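PDB 4TSZ: DNA polymerase III subunit beta from Pseudomonas aeruginosa, which confers DNA tethering and processivity on DNA polymerases and other proteins. Local coordinates for residues V197-K200 with G201-L205; T46-L50 with E51-V55; R226-G230 with E231-T235; S130-Q133 with S134-R137. All blocks are in the same frame, centred on the assembly; numbering follows the deposited sequence.

Interaction 1 (V197-K200 with G201-L205)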
loop_
_atom_site.group_PDB
_atom_site.type_symbol
_atom_site.label_atom_id
_atom_site.label_comp_id
_atom_site.label_asym_id
_atom_site.label_seq_id
_atom_site.Cartn_x
_atom_site.Cartn_y
_atom_site.Cartn_z
ATOM N N VAL E 197 8.745 2.142 -27.420
ATOM C CA VAL E 197 8.395 1.048 -26.523
ATOM C C VAL E 197 7.110 1.433 -25.760
ATOM O O VAL E 197 7.099 2.496 -25.126
ATOM C CB VAL E 197 9.553 0.661 -25.576
ATOM C CG1 VAL E 197 9.212 -0.590 -24.764
ATOM C CG2 VAL E 197 10.849 0.450 -26.360
ATOM N N PRO E 198 6.035 0.590 -25.804
ATOM C CA PRO E 198 4.797 0.918 -25.051
ATOM C C PRO E 198 5.065 1.157 -23.574
ATOM O O PRO E 198 5.972 0.536 -23.007
ATOM C CB PRO E 198 3.895 -0.312 -25.270
ATOM C CG PRO E 198 4.434 -0.969 -26.524
ATOM C CD PRO E 198 5.911 -0.702 -26.517
ATOM N N ARG E 199 4.310 2.091 -22.965
ATOM C CA ARG E 199 4.491 2.477 -21.562
ATOM C C ARG E 199 4.545 1.321 -20.567
ATOM O O ARG E 199 5.469 1.279 -19.755
ATOM C CB ARG E 199 3.561 3.620 -21.117
ATOM C CG ARG E 199 2.064 3.329 -21.208
ATOM C CD ARG E 199 1.223 4.353 -20.456
ATOM N NE ARG E 199 1.463 4.314 -19.011
ATOM C CZ ARG E 199 2.140 5.238 -18.339
ATOM N NH1 ARG E 199 2.625 6.304 -18.964
ATOM N NH2 ARG E 199 2.320 5.112 -17.030
ATOM N N LYS E 200 3.615 0.354 -20.678
ATOM C CA LYS E 200 3.581 -0.807 -19.776
ATOM C C LYS E 200 4.869 -1.643 -19.875
ATOM O O LYS E 200 5.433 -2.001 -18.835
ATOM C CB LYS E 200 2.318 -1.663 -20.012
ATOM C CG LYS E 200 2.030 -2.674 -18.906
ATOM C CD LYS E 200 0.654 -3.335 -19.079
ATOM C CE LYS E 200 0.363 -4.324 -17.974
ATOM N NZ LYS E 200 -0.958 -4.975 -18.165
ATOM N N GLY E 201 5.317 -1.897 -21.113
ATOM C CA GLY E 201 6.530 -2.650 -21.421
ATOM C C GLY E 201 7.799 -2.009 -20.898
ATOM O O GLY E 201 8.604 -2.683 -20.244
ATOM N N ILE E 202 7.987 -0.707 -21.182
ATOM C CA ILE E 202 9.184 0.023 -20.738
ATOM C C ILE E 202 9.304 0.111 -19.204
ATOM O O ILE E 202 10.407 -0.028 -18.676
ATOM C CB ILE E 202 9.393 1.384 -21.483
ATOM C CG1 ILE E 202 10.864 1.819 -21.475
ATOM C CG2 ILE E 202 8.479 2.489 -20.960
ATOM C CD1 ILE E 202 11.779 1.060 -22.471
ATOM N N LEU E 203 8.170 0.292 -18.499
ATOM C CA LEU E 203 8.149 0.356 -17.041
ATOM C C LEU E 203 8.485 -1.008 -16.439
ATOM O O LEU E 203 9.184 -1.069 -15.428
ATOM C CB LEU E 203 6.810 0.885 -16.498
ATOM C CG LEU E 203 6.454 2.336 -16.820
ATOM C CD1 LEU E 203 4.985 2.565 -16.613
ATOM C CD2 LEU E 203 7.300 3.333 -16.025
ATOM N N GLU E 204 8.016 -2.091 -17.079
ATOM C CA GLU E 204 8.309 -3.461 -16.670
ATOM C C GLU E 204 9.807 -3.713 -16.817
ATOM O O GLU E 204 10.428 -4.176 -15.861
ATOM C CB GLU E 204 7.507 -4.478 -17.511
ATOM C CG GLU E 204 7.654 -5.930 -17.061
ATOM C CD GLU E 204 7.346 -6.202 -15.598
ATOM O OE1 GLU E 204 6.260 -5.789 -15.130
ATOM O OE2 GLU E 204 8.206 -6.801 -14.913
ATOM N N LEU E 205 10.381 -3.372 -18.004
ATOM C CA LEU E 205 11.801 -3.527 -18.297
ATOM C C LEU E 205 12.687 -2.823 -17.252
ATOM O O LEU E 205 13.629 -3.446 -16.752
ATOM C CB LEU E 205 12.138 -3.051 -19.725
ATOM C CG LEU E 205 13.614 -3.130 -20.151
ATOM C CD1 LEU E 205 14.171 -4.557 -20.035
ATOM C CD2 LEU E 205 13.813 -2.573 -21.554
#
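Pro-198 O accepts the shortest bond across this junction, from Ile-202 N at 3.0 Å. The N-H...O angle is 171°. Pro-198 is the N-cap of helix 199-208, and the bond is an i to i+4 link of its first turn. The motif is a strand-to-helix junction: strand 193-198 ends and the helix begins at once. The helical pattern continues from Leu-203 N to Arg-199 O and from Glu-204 N to Lys-200 O, each at 3.1 Å.

The buried side belongs to Val-197 and Ile-202, whose side chains cross at about a right angle. Ile-202 CD1 lies 3.8 Å from Val-197 CG1 and also meets its CB and CG2. Val-197 CG1 in turn covers Ile-202 N, at 3.8 Å. Both side chains also touch Leu-161 on strand 158-164, a strand of the same sheet as 193-198.

On another flank, Arg-199 and Leu-203 run side by side and point the same way. The arginine chain bends at chi3 (-65°), and its guanidinium comes to the leucine at a slant. Arg-199 NH1 is held by Ala-148 O. Leu-203 CG packs on Arg-199 O at 3.3 Å, and the leucine ends with CD1 3.7 Å from Arg-199 NH2.

Interaction 2 (T46-L50 with E51-V55)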
loop_
_atom_site.group_PDB
_atom_site.type_symbol
_atom_site.label_atom_id
_atom_site.label_comp_id
_atom_site.label_asym_id
_atom_site.label_seq_id
_atom_site.Cartn_x
_atom_site.Cartn_y
_atom_site.Cartn_z
ATOM N N THR E 46 7.697 -19.232 -19.227
ATOM C CA THR E 46 7.251 -18.101 -20.035
ATOM C C THR E 46 5.908 -17.533 -19.574
ATOM O O THR E 46 4.958 -18.282 -19.354
ATOM C CB THR E 46 7.264 -18.465 -21.532
ATOM O OG1 THR E 46 8.550 -18.983 -21.888
ATOM C CG2 THR E 46 6.910 -17.282 -22.435
ATOM N N GLY E 47 5.854 -16.206 -19.473
ATOM C CA GLY E 47 4.660 -15.433 -19.145
ATOM C C GLY E 47 4.470 -14.352 -20.188
ATOM O O GLY E 47 5.454 -13.798 -20.683
ATOM N N THR E 48 3.210 -14.055 -20.549
ATOM C CA THR E 48 2.868 -13.045 -21.554
ATOM C C THR E 48 1.506 -12.400 -21.309
ATOM O O THR E 48 0.634 -13.003 -20.673
ATOM C CB THR E 48 2.987 -13.623 -22.995
ATOM O OG1 THR E 48 2.959 -12.544 -23.927
ATOM C CG2 THR E 48 1.882 -14.631 -23.345
ATOM N N ASP E 49 1.320 -11.190 -21.846
ATOM C CA ASP E 49 0.051 -10.453 -21.833
ATOM C C ASP E 49 -0.265 -10.058 -23.288
ATOM O O ASP E 49 -1.140 -9.226 -23.534
ATOM C CB ASP E 49 0.109 -9.221 -20.886
ATOM C CG ASP E 49 1.013 -8.070 -21.324
ATOM O OD1 ASP E 49 1.764 -8.243 -22.299
ATOM O OD2 ASP E 49 0.979 -7.004 -20.671
ATOM N N LEU E 50 0.486 -10.668 -24.244
ATOM C CA LEU E 50 0.468 -10.460 -25.699
ATOM C C LEU E 50 1.240 -9.206 -26.175
ATOM O O LEU E 50 1.557 -9.115 -27.364
ATOM C CB LEU E 50 -0.940 -10.541 -26.323
ATOM C CG LEU E 50 -1.728 -11.836 -26.094
ATOM C CD1 LEU E 50 -3.207 -11.604 -26.309
ATOM C CD2 LEU E 50 -1.243 -12.947 -27.000
ATOM N N GLU E 51 1.547 -8.254 -25.252
ATOM C CA GLU E 51 2.327 -7.037 -25.523
ATOM C C GLU E 51 3.784 -7.347 -25.191
ATOM O O GLU E 51 4.676 -7.130 -26.013
ATOM C CB GLU E 51 1.795 -5.830 -24.698
ATOM C CG GLU E 51 2.585 -4.528 -24.867
ATOM C CD GLU E 51 2.517 -3.509 -23.733
ATOM O OE1 GLU E 51 3.517 -3.389 -22.989
ATOM O OE2 GLU E 51 1.490 -2.798 -23.613
ATOM N N VAL E 52 4.003 -7.867 -23.972
ATOM C CA VAL E 52 5.307 -8.257 -23.461
ATOM C C VAL E 52 5.347 -9.757 -23.207
ATOM O O VAL E 52 4.326 -10.369 -22.897
ATOM C CB VAL E 52 5.815 -7.428 -22.231
ATOM C CG1 VAL E 52 5.764 -5.927 -22.498
ATOM C CG2 VAL E 52 5.062 -7.778 -20.951
ATOM N N GLU E 53 6.536 -10.340 -23.354
ATOM C CA GLU E 53 6.802 -11.741 -23.077
ATOM C C GLU E 53 8.053 -11.809 -22.214
ATOM O O GLU E 53 9.077 -11.208 -22.550
ATOM C CB GLU E 53 6.983 -12.553 -24.370
ATOM C CG GLU E 53 7.173 -14.032 -24.106
ATOM C CD GLU E 53 7.645 -14.829 -25.301
ATOM O OE1 GLU E 53 6.818 -15.559 -25.894
ATOM O OE2 GLU E 53 8.845 -14.728 -25.641
ATOM N N LEU E 54 7.964 -12.527 -21.104
ATOM C CA LEU E 54 9.104 -12.705 -20.225
ATOM C C LEU E 54 9.424 -14.185 -20.107
ATOM O O LEU E 54 8.528 -14.994 -19.880
ATOM C CB LEU E 54 8.868 -12.047 -18.856
ATOM C CG LEU E 54 10.093 -11.912 -17.927
ATOM C CD1 LEU E 54 11.247 -11.165 -18.597
ATOM C CD2 LEU E 54 9.723 -11.167 -16.662
ATOM N N VAL E 55 10.704 -14.533 -20.305
ATOM C CA VAL E 55 11.208 -15.907 -20.244
ATOM C C VAL E 55 12.290 -16.012 -19.162
ATOM O O VAL E 55 13.236 -15.236 -19.161
ATOM C CB VAL E 55 11.720 -16.425 -21.627
ATOM C CG1 VAL E 55 12.249 -17.864 -21.532
ATOM C CG2 VAL E 55 10.641 -16.314 -22.707
HETATM O O HOH W 1 2.997 -5.217 -20.969
#
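The Asp-49 carboxylate is met from two directions by backbone N-H groups of the following residues. Val-52 N reaches OD1 nearly along its C-O axis, at 2.8 Å and with an N-H...O angle of 179°. Glu-51 N comes to the same OD1 from above the carboxylate plane, 41° out of it, at 3.0 Å. Val-52 CG2 packs beside OD1, at 3.6 Å. At the other oxygen, a water donates to Asp-49 OD2 and, weakly, to Glu-51 OE1. That water probably eases the approach of two like charges, as may Lys-200, which makes a long, weak ion pair with OD2.

These bonds close the turn of the antiparallel beta hairpin formed by strands 42-48 and 52-59. CG of Asp-49 sits between its backbone N and carbonyl carbon (chi1 69°), which folds the carboxylate back over the turn. Val-52 O takes two donors. Thr-48 OG1 donates to it across the hairpin at 2.8 Å, from above the carbonyl plane, and Asp-49 N is longer at 3.3 Å. Thr-48 OG1 also accepts from Leu-50 N within the turn, at 3.1 Å, which makes an ST turn.

Further along, Gly-47 and Leu-54 form a hydrogen-bonded pair. Thr-46 and Val-55 are a non-hydrogen-bonded pair. Thr-46 CG2 slants across to Glu-53 CG, at 3.7 Å.

Strand 52-59 continues the sheet into strand 232-237. Leu-54 packs on Leu-208 of helix 199-208. On the other face, Thr-46 and Thr-48 touch Phe-117.

Interaction 3 (R226-G230 with E231-T235)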
loop_
_atom_site.group_PDB
_atom_site.type_symbol
_atom_site.label_atom_id
_atom_site.label_comp_id
_atom_site.label_asym_id
_atom_site.label_seq_id
_atom_site.Cartn_x
_atom_site.Cartn_y
_atom_site.Cartn_z
ATOM N N ARG E 226 14.105 -6.622 -27.757
ATOM C CA ARG E 226 14.482 -7.756 -26.922
ATOM C C ARG E 226 15.612 -7.353 -25.972
ATOM O O ARG E 226 16.571 -6.708 -26.390
ATOM C CB ARG E 226 14.877 -8.982 -27.769
ATOM C CG ARG E 226 14.882 -10.283 -26.964
ATOM C CD ARG E 226 15.380 -11.468 -27.763
ATOM N NE ARG E 226 16.834 -11.437 -27.926
ATOM C CZ ARG E 226 17.518 -12.241 -28.736
ATOM N NH1 ARG E 226 16.886 -13.138 -29.484
ATOM N NH2 ARG E 226 18.838 -12.137 -28.822
ATOM N N ALA E 227 15.474 -7.723 -24.695
ATOM C CA ALA E 227 16.458 -7.475 -23.645
ATOM C C ALA E 227 16.775 -8.804 -22.971
ATOM O O ALA E 227 15.865 -9.468 -22.476
ATOM C CB ALA E 227 15.922 -6.471 -22.637
ATOM N N THR E 228 18.055 -9.220 -23.009
ATOM C CA THR E 228 18.530 -10.496 -22.456
ATOM C C THR E 228 19.572 -10.273 -21.356
ATOM O O THR E 228 20.503 -9.502 -21.564
ATOM C CB THR E 228 19.076 -11.395 -23.599
ATOM O OG1 THR E 228 18.111 -11.470 -24.649
ATOM C CG2 THR E 228 19.426 -12.799 -23.129
ATOM N N THR E 229 19.425 -10.967 -20.205
ATOM C CA THR E 229 20.363 -10.894 -19.075
ATOM C C THR E 229 20.931 -12.270 -18.654
ATOM O O THR E 229 21.638 -12.362 -17.645
ATOM C CB THR E 229 19.751 -10.185 -17.861
ATOM O OG1 THR E 229 18.691 -10.995 -17.357
ATOM C CG2 THR E 229 19.314 -8.746 -18.150
ATOM N N GLY E 230 20.622 -13.322 -19.405
ATOM C CA GLY E 230 21.122 -14.658 -19.087
ATOM C C GLY E 230 20.196 -15.429 -18.172
ATOM O O GLY E 230 20.040 -16.645 -18.326
ATOM N N GLU E 231 19.581 -14.720 -17.204
ATOM C CA GLU E 231 18.576 -15.272 -16.295
ATOM C C GLU E 231 17.168 -15.053 -16.882
ATOM O O GLU E 231 16.268 -15.863 -16.637
ATOM C CB GLU E 231 18.708 -14.702 -14.866
ATOM C CG GLU E 231 18.739 -13.182 -14.768
ATOM C CD GLU E 231 19.020 -12.621 -13.387
ATOM O OE1 GLU E 231 18.321 -11.663 -12.983
ATOM O OE2 GLU E 231 19.959 -13.113 -12.720
ATOM N N PHE E 232 17.003 -13.969 -17.689
ATOM C CA PHE E 232 15.748 -13.631 -18.355
ATOM C C PHE E 232 15.883 -13.072 -19.776
ATOM O O PHE E 232 16.892 -12.458 -20.124
ATOM C CB PHE E 232 14.845 -12.722 -17.478
ATOM C CG PHE E 232 15.160 -11.230 -17.447
ATOM C CD1 PHE E 232 14.777 -10.396 -18.494
ATOM C CD2 PHE E 232 15.773 -10.650 -16.335
ATOM C CE1 PHE E 232 15.057 -9.022 -18.462
ATOM C CE2 PHE E 232 16.059 -9.268 -16.303
ATOM C CZ PHE E 232 15.702 -8.466 -17.368
ATOM N N THR E 233 14.825 -13.267 -20.576
ATOM C CA THR E 233 14.663 -12.707 -21.913
ATOM C C THR E 233 13.342 -11.944 -21.896
ATOM O O THR E 233 12.277 -12.522 -21.635
ATOM C CB THR E 233 14.733 -13.757 -23.038
ATOM O OG1 THR E 233 15.997 -14.410 -22.995
ATOM C CG2 THR E 233 14.536 -13.140 -24.420
ATOM N N PHE E 234 13.428 -10.640 -22.138
ATOM C CA PHE E 234 12.275 -9.758 -22.192
ATOM C C PHE E 234 12.036 -9.398 -23.645
ATOM O O PHE E 234 12.961 -8.968 -24.327
ATOM C CB PHE E 234 12.516 -8.494 -21.331
ATOM C CG PHE E 234 11.564 -7.339 -21.568
ATOM C CD1 PHE E 234 11.802 -6.413 -22.582
ATOM C CD2 PHE E 234 10.461 -7.150 -20.753
ATOM C CE1 PHE E 234 10.926 -5.350 -22.803
ATOM C CE2 PHE E 234 9.591 -6.076 -20.963
ATOM C CZ PHE E 234 9.831 -5.182 -21.988
ATOM N N THR E 235 10.798 -9.565 -24.113
ATOM C CA THR E 235 10.417 -9.178 -25.468
ATOM C C THR E 235 9.165 -8.325 -25.403
ATOM O O THR E 235 8.208 -8.681 -24.721
ATOM C CB THR E 235 10.259 -10.383 -26.420
ATOM O OG1 THR E 235 11.352 -11.285 -26.251
ATOM C CG2 THR E 235 10.194 -9.961 -27.876
#
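Ala-227 and Phe-234 are joined by two backbone hydrogen bonds, the pattern of an antiparallel beta hairpin made by strands 224-228 and 232-237. Phe-234 N reaches Ala-227 O at 2.7 Å, and Ala-227 N reaches Phe-234 O at 2.8 Å. Nearer the turn, Thr-229 N gives to Phe-232 O at 2.9 Å. A weak bond runs back from Phe-232 N to Thr-229 OG1, at 3.4 Å.

Aromatic contact is centred on Phe-232. Thr-229 OG1 lies over one face of the Phe-232 ring, offset toward the rim, 3.1 Å from Phe-232 CD2. Thr-229 CG2 makes a CH-pi contact over the face, 4.1 Å from the centroid of the Phe-232 ring. A chi1 of 80° carries the ring of Phe-232 back toward Thr-229.

Apolar contact is lighter. Ala-227 CB touches Phe-234 CD1 at 4.1 Å. On the opposite face of the hairpin, Arg-226 CD packs on Thr-233 CG2 at 3.8 Å. Arg-226 NH1 makes a salt bridge with Glu-122, whose other carboxylate oxygen is hydrogen-bonded to Thr-235 OG1.

Strand 215-221 borders the hairpin beside 224-228, and strand 52-59 beside 232-237. Phe-232 and Phe-234 face helix 199-208, where both touch Leu-208.

Interaction 4 (S130-Q133 with S134-R137)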
loop_
_atom_site.group_PDB
_atom_site.type_symbol
_atom_site.label_atom_id
_atom_site.label_comp_id
_atom_site.label_asym_id
_atom_site.label_seq_id
_atom_site.Cartn_x
_atom_site.Cartn_y
_atom_site.Cartn_z
ATOM N N SER E 130 25.266 -4.473 -26.562
ATOM C CA SER E 130 25.292 -4.773 -25.136
ATOM C C SER E 130 25.466 -3.457 -24.371
ATOM O O SER E 130 26.145 -2.547 -24.852
ATOM C CB SER E 130 26.422 -5.743 -24.813
ATOM O OG SER E 130 26.111 -6.473 -23.638
ATOM N N ILE E 131 24.829 -3.347 -23.207
ATOM C CA ILE E 131 24.879 -2.143 -22.375
ATOM C C ILE E 131 24.739 -2.486 -20.887
ATOM O O ILE E 131 24.087 -3.468 -20.540
ATOM C CB ILE E 131 23.833 -1.069 -22.857
ATOM C CG1 ILE E 131 24.124 0.332 -22.261
ATOM C CG2 ILE E 131 22.357 -1.520 -22.667
ATOM C CD1 ILE E 131 23.166 1.464 -22.640
ATOM N N ALA E 132 25.346 -1.669 -20.011
ATOM C CA ALA E 132 25.221 -1.808 -18.560
ATOM C C ALA E 132 23.739 -1.627 -18.202
ATOM O O ALA E 132 23.095 -0.711 -18.727
ATOM C CB ALA E 132 26.048 -0.739 -17.865
ATOM N N GLN E 133 23.196 -2.527 -17.354
ATOM C CA GLN E 133 21.798 -2.495 -16.911
ATOM C C GLN E 133 21.466 -1.155 -16.255
ATOM O O GLN E 133 20.400 -0.588 -16.502
ATOM C CB GLN E 133 21.501 -3.654 -15.945
ATOM C CG GLN E 133 21.357 -5.010 -16.636
ATOM C CD GLN E 133 20.972 -6.123 -15.688
ATOM O OE1 GLN E 133 20.097 -5.976 -14.836
ATOM N NE2 GLN E 133 21.595 -7.281 -15.843
ATOM N N SER E 134 22.415 -0.647 -15.461
ATOM C CA SER E 134 22.385 0.614 -14.726
ATOM C C SER E 134 22.183 1.824 -15.662
ATOM O O SER E 134 21.433 2.740 -15.313
ATOM C CB SER E 134 23.698 0.764 -13.949
ATOM O OG SER E 134 23.873 2.038 -13.351
ATOM N N LYS E 135 22.887 1.839 -16.822
ATOM C CA LYS E 135 22.817 2.918 -17.813
ATOM C C LYS E 135 21.459 2.927 -18.508
ATOM O O LYS E 135 20.875 4.001 -18.690
ATOM C CB LYS E 135 23.945 2.810 -18.849
ATOM C CG LYS E 135 25.320 3.145 -18.308
ATOM C CD LYS E 135 26.371 3.051 -19.399
ATOM C CE LYS E 135 27.757 3.312 -18.869
ATOM N NZ LYS E 135 28.754 3.364 -19.965
ATOM N N LEU E 136 20.943 1.736 -18.877
ATOM C CA LEU E 136 19.632 1.634 -19.513
ATOM C C LEU E 136 18.512 2.008 -18.541
ATOM O O LEU E 136 17.602 2.740 -18.930
ATOM C CB LEU E 136 19.399 0.244 -20.130
ATOM C CG LEU E 136 18.064 0.024 -20.860
ATOM C CD1 LEU E 136 17.844 1.049 -21.979
ATOM C CD2 LEU E 136 17.975 -1.381 -21.399
ATOM N N ARG E 137 18.590 1.524 -17.280
ATOM C CA ARG E 137 17.613 1.835 -16.242
ATOM C C ARG E 137 17.544 3.354 -15.986
ATOM O O ARG E 137 16.439 3.881 -15.848
ATOM C CB ARG E 137 17.893 1.070 -14.932
ATOM C CG ARG E 137 16.632 0.954 -14.089
ATOM C CD ARG E 137 16.856 0.549 -12.656
ATOM N NE ARG E 137 15.612 0.723 -11.906
ATOM C CZ ARG E 137 15.083 -0.188 -11.097
ATOM N NH1 ARG E 137 15.694 -1.352 -10.906
ATOM N NH2 ARG E 137 13.943 0.061 -10.466
#
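Arg-137 N and Gln-133 O form the shortest bond of this contact, at 2.9 Å with an N-H...O angle of 163°. Leu-136 N binds Ala-132 O at 3.3 Å. Lys-135 N also approaches Ala-132 O, at 3.2 Å, but its angle of 126° makes the bond weak. Ala-132 O thus faces two successive N-H groups. Ala-132 is the N-cap of helix 133-141, so this is the turn where strand 125-132 passes directly into a helix.

Side chains add loose apolar contact around these bonds. Lys-135 lays its stem beside Ala-132, with CG 4.0 Å from Ala-132 CB. A chi1 of -71° and an extended chain beyond it bring both CG and CD of the lysine to that methyl. Lys-135 CB is also met by the tip of the isoleucine, Ile-131 CD1, at 4.1 Å. Ile-131 CG2 turns instead to Leu-136 CB, at 4.3 Å. Both Ile-131 and Leu-136 are buried, and they reach Val-216 and Ile-218 of strand 215-221.

Gln-133 and Arg-137 bond beyond the turn. Buried Gln-133 has both ends of its amide satisfied, OE1 by Glu-211 N and NE2 by Glu-215 O. Arg-137 NE forms a salt bridge with Asp-141, four residues on in the same helix, and its NH1 makes a weak bond to Leu-209 O. The chemistry therefore implies a division of labour: main-chain bonds shape the turn, Gln-133 links the helix start to the neighbouring chain at Glu-211 and Glu-215, and Arg-137 mainly bridges along its own helix.

In the fold
Interactions 2 and 3 are neighbouring hairpins of one sheet that spans the N-terminal and central domains. Probable backbone hydrogen bonds join them, from Glu-53 N to Thr-235 O and from Val-55 N to Thr-233 O. Interactions 1 and 4 are strand-to-helix junctions of the central domain. Interaction 1 packs against both hairpins: Gly-201 CA meets Val-52 CG1, and Leu-205 meets Ala-227. Interaction 4 reaches the same sheet at strand 125-132, one of its two outer strands, and touches interaction 3 through Thr-229. Every contact mixes buried and exposed residues. Side-chain hydrogen bonds close the turn of interaction 2; in interaction 3 a backbone bond closes it and Thr-229 lies over the Phe-232 ring. The junctions use main-chain bonds and aliphatic packing.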